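Local coordinates for FMN-dependent nitronate monooxygenase (Shewanella oneidensis, PDB 5LSM), which probably uses flavin mononucleotide to oxidise propionate 3-nitronate with molecular oxygen, a detoxifying reaction that yields 3-oxopropanoate, nitrate and nitrite, at residues Gly22-Ser26 against Ala27-Ala31; Leu46-Glu49 against Ala50-Ala53. One frame throughout, in Å; residues are numbered along the deposited sequence.

How the interactions relate
From the N terminus, the chain leaves strand 15-17 of the TIM-barrel-like parallel sheet and reaches interaction 1, where the loop after it passes at Gly-25 into helix 26-35. Strand 39-42 follows, and interaction 2 then forms the start of helix 48-59, which leads on to strand 66-71. The two contacts are in series, neither nested nor crossed, and each closes the first turn of its own helix. Their centres lie about 14 Å apart and their nearest atoms about 6 Å apart, without touching. Ser-26 nevertheless links the two helices by bonding Glu-54, and both contacts lie near the FMN, about 7 Å from Gln-24 and 9 Å from Leu-46, side chain to cofactor.

Interaction 1 (Gly22-Ser26 against Ala27-Ala31)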
loop_
_atom_site.group_PDB
_atom_site.type_symbol
_atom_site.label_atom_id
_atom_site.label_comp_id
_atom_site.label_asym_id
_atom_site.label_seq_id
_atom_site.Cartn_x
_atom_site.Cartn_y
_atom_site.Cartn_z
ATOM N N GLY A 22 -3.524 13.714 20.076
ATOM C CA GLY A 22 -3.884 15.069 19.714
ATOM C C GLY A 22 -5.324 15.213 19.282
ATOM O O GLY A 22 -5.822 16.323 19.156
ATOM N N VAL A 23 -5.989 14.098 19.019
ATOM C CA VAL A 23 -7.376 14.132 18.599
ATOM C C VAL A 23 -8.269 13.438 19.598
ATOM O O VAL A 23 -9.467 13.338 19.385
ATOM C CB VAL A 23 -7.574 13.464 17.218
ATOM C CG1 VAL A 23 -6.915 14.295 16.134
ATOM C CG2 VAL A 23 -7.044 12.024 17.206
ATOM N N GLN A 24 -7.704 12.929 20.682
ATOM C CA GLN A 24 -8.410 11.926 21.440
ATOM C C GLN A 24 -7.834 11.677 22.845
ATOM O O GLN A 24 -6.623 11.687 23.034
ATOM C CB GLN A 24 -8.414 10.658 20.598
ATOM C CG GLN A 24 -8.968 9.450 21.279
ATOM C CD GLN A 24 -7.893 8.529 21.799
ATOM O OE1 GLN A 24 -6.966 8.136 21.069
ATOM N NE2 GLN A 24 -8.060 8.102 23.039
ATOM N N GLY A 25 -8.724 11.456 23.815
ATOM C CA GLY A 25 -8.348 11.069 25.180
ATOM C C GLY A 25 -9.299 10.080 25.858
ATOM O O GLY A 25 -9.789 9.152 25.243
ATOM N N SER A 26 -9.537 10.274 27.148
ATOM C CA SER A 26 -10.294 9.328 27.950
ATOM C C SER A 26 -11.684 8.996 27.411
ATOM O O SER A 26 -12.150 7.845 27.540
ATOM C CB SER A 26 -10.426 9.848 29.385
ATOM O OG SER A 26 -10.756 11.231 29.424
ATOM N N ALA A 27 -12.395 9.992 26.886
ATOM C CA ALA A 27 -13.814 9.770 26.544
ATOM C C ALA A 27 -13.998 8.738 25.408
ATOM O O ALA A 27 -14.950 7.930 25.435
ATOM C CB ALA A 27 -14.517 11.082 26.221
ATOM N N LEU A 28 -13.046 8.696 24.478
ATOM C CA LEU A 28 -13.087 7.707 23.393
ATOM C C LEU A 28 -12.591 6.345 23.891
ATOM O O LEU A 28 -13.209 5.303 23.626
ATOM C CB LEU A 28 -12.265 8.180 22.184
ATOM C CG LEU A 28 -12.246 7.213 21.001
ATOM C CD1 LEU A 28 -13.635 7.072 20.418
ATOM C CD2 LEU A 28 -11.241 7.632 19.938
ATOM N N ALA A 29 -11.490 6.351 24.633
ATOM C CA ALA A 29 -11.019 5.124 25.275
ATOM C C ALA A 29 -12.110 4.476 26.157
ATOM O O ALA A 29 -12.402 3.301 26.014
ATOM C CB ALA A 29 -9.754 5.393 26.076
ATOM N N ILE A 30 -12.759 5.268 27.001
ATOM C CA ILE A 30 -13.851 4.765 27.845
ATOM C C ILE A 30 -14.932 4.105 26.990
ATOM O O ILE A 30 -15.386 3.003 27.283
ATOM C CB ILE A 30 -14.510 5.919 28.649
ATOM C CG1 ILE A 30 -13.568 6.429 29.756
ATOM C CG2 ILE A 30 -15.837 5.476 29.255
ATOM C CD1 ILE A 30 -13.892 7.833 30.225
ATOM N N ALA A 31 -15.376 4.812 25.958
ATOM C CA ALA A 31 -16.539 4.374 25.195
ATOM C C ALA A 31 -16.257 3.049 24.488
ATOM O O ALA A 31 -17.122 2.176 24.446
ATOM C CB ALA A 31 -16.964 5.447 24.184
#
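Gly-25 and Ser-26 offer their carbonyls to Leu-28, Ala-29 and Ile-30 where helix 26-35 of the TIM-barrel-like fold begins, with Gly-25 as N-cap. Ala-27 follows Ser-26 directly in this first turn, and its own carbonyl takes the amide of Ala-31. At Leu-28 the side chain crosses that of Gln-24 at about a right angle, bringing CD2 to 3.2 Å from Gln-24 CG; both also lie on Gln-17 of strand 15-17. The backbone N of Leu-28 makes a weak bond to Gly-25 O. Ala-29 N approaches the same oxygen with a nearly straight N-H...O angle of 175°, but the 3.3 Å separation between Ala-29 N and Gly-25 O makes this bond weak too.

Of these three hydrogen bonds to Gly-25 O, the shortest is from Gln-24 NE2, at 3.0 Å. Gln-24 CG lies anti to the backbone N (chi1 173°), and a bend at chi2 turns the amide back over the helix start. Gly-25 O lies close to the plane of this amide, while NE2 is tilted 28° from the plane of the Gly-25 carbonyl. NE2 has its stronger partner in Ser-40 O, and OE1 accepts from Met-20 N, so both polar atoms of the amide are held, about 7 Å from the FMN. Ile-30 closes the turn: its N bonds Ser-26 O at 2.7 Å, and its CG1 and CD1 lie alongside that same oxygen.

Interaction 2 (Leu46-Glu49 against Ala50-Ala53); sequences LSLE and ALEA
Three successive backbone bonds, Leu-51 N to Ser-47 O, Glu-52 N to Leu-48 O and Ala-53 N to Glu-49 O, wind the chain into the first turns of helix 48-59. The first spans 2.8 Å from Leu-51 N to Ser-47 O. Ser-47 is the N-cap, and its side chain adds a capping bond: OG accepts from Ala-50 N at 2.9 Å, with an N-H...O angle of 164°. A chi1 of 69° sets OG between the backbone N and the carbonyl carbon, turned to meet that amide at the open end of the helix. OG also lies 3.4 Å from Ala-50 CB, so the methyl group packs beside the cap. With an alanine here the capping hydroxyl is gone, and Ala-50 N would probably be left without this acceptor, making the first turn less firmly held.

Leu-46, just ahead of the cap, folds back over the turn. Its CG rests on Ala-50 CB at 3.8 Å, its CB lies 4.2 Å from Leu-51 CB, and CD2 reaches the CA of Leu-51. Leu-48 makes a looser apolar contact, its CD2 standing 4.4 Å from Leu-51 CD2. Leu-51 CB lies 3.3 Å from Ser-47 O, the oxygen that takes its own amide.

The turn opens the helical arm of the beta-alpha-beta unit formed by strand 39-42, helix 48-59 and strand 66-71. Beside it runs helix 115-124, where Val-120 meets Leu-48, Leu-51 and Glu-52, and Phe-124 also touches Glu-52.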
loop_
_atom_site.group_PDB
_atom_site.type_symbol
_atom_site.label_atom_id
_atom_site.label_comp_id
_atom_site.label_asym_id
_atom_site.label_seq_id
_atom_site.Cartn_x
_atom_site.Cartn_y
_atom_site.Cartn_z
ATOM N N LEU A 46 1.389 13.984 26.439
ATOM C CA LEU A 46 0.855 14.312 27.773
ATOM C C LEU A 46 1.978 14.644 28.748
ATOM O O LEU A 46 2.936 13.919 28.853
ATOM C CB LEU A 46 0.031 13.133 28.329
ATOM C CG LEU A 46 -1.480 13.133 28.074
ATOM C CD1 LEU A 46 -1.852 13.828 26.782
ATOM C CD2 LEU A 46 -2.038 11.712 28.085
ATOM N N SER A 47 1.865 15.756 29.451
ATOM C CA SER A 47 2.685 15.966 30.654
ATOM C C SER A 47 2.348 14.872 31.665
ATOM O O SER A 47 1.291 14.237 31.571
ATOM C CB SER A 47 2.348 17.302 31.277
ATOM O OG SER A 47 1.037 17.230 31.816
ATOM N N LEU A 48 3.191 14.731 32.685
ATOM C CA LEU A 48 2.926 13.789 33.774
ATOM C C LEU A 48 1.615 14.098 34.508
ATOM O O LEU A 48 0.903 13.195 34.919
ATOM C CB LEU A 48 4.097 13.764 34.755
ATOM C CG LEU A 48 5.378 13.139 34.181
ATOM C CD1 LEU A 48 6.596 13.388 35.081
ATOM C CD2 LEU A 48 5.174 11.647 33.941
ATOM N N GLU A 49 1.255 15.370 34.569
ATOM C CA GLU A 49 0.002 15.786 35.192
ATOM C C GLU A 49 -1.191 15.365 34.325
ATOM O O GLU A 49 -2.066 14.629 34.784
ATOM C CB GLU A 49 0.000 17.303 35.428
ATOM C CG GLU A 49 1.263 17.820 36.126
ATOM C CD GLU A 49 2.406 18.133 35.151
ATOM O OE1 GLU A 49 2.376 19.215 34.520
ATOM O OE2 GLU A 49 3.325 17.295 35.004
ATOM N N ALA A 50 -1.186 15.788 33.058
ATOM C CA ALA A 50 -2.205 15.370 32.102
ATOM C C ALA A 50 -2.339 13.843 32.094
ATOM O O ALA A 50 -3.443 13.318 32.134
ATOM C CB ALA A 50 -1.878 15.889 30.706
ATOM N N LEU A 51 -1.208 13.144 32.099
ATOM C CA LEU A 51 -1.190 11.676 32.035
ATOM C C LEU A 51 -1.982 11.070 33.182
ATOM O O LEU A 51 -2.915 10.289 32.963
ATOM C CB LEU A 51 0.261 11.147 32.052
ATOM C CG LEU A 51 0.454 9.620 32.135
ATOM C CD1 LEU A 51 -0.201 8.894 30.966
ATOM C CD2 LEU A 51 1.933 9.266 32.228
ATOM N N GLU A 52 -1.617 11.450 34.401
ATOM C CA GLU A 52 -2.273 10.943 35.612
ATOM C C GLU A 52 -3.772 11.314 35.668
ATOM O O GLU A 52 -4.616 10.507 36.069
ATOM C CB GLU A 52 -1.547 11.487 36.844
ATOM C CG GLU A 52 -1.831 10.728 38.127
ATOM C CD GLU A 52 -0.820 11.042 39.216
ATOM O OE1 GLU A 52 0.399 10.858 38.993
ATOM O OE2 GLU A 52 -1.245 11.508 40.287
ATOM N N ALA A 53 -4.082 12.553 35.298
ATOM C CA ALA A 53 -5.470 13.018 35.217
ATOM C C ALA A 53 -6.273 12.102 34.297
ATOM O O ALA A 53 -7.328 11.603 34.658
ATOM C CB ALA A 53 -5.518 14.459 34.690
#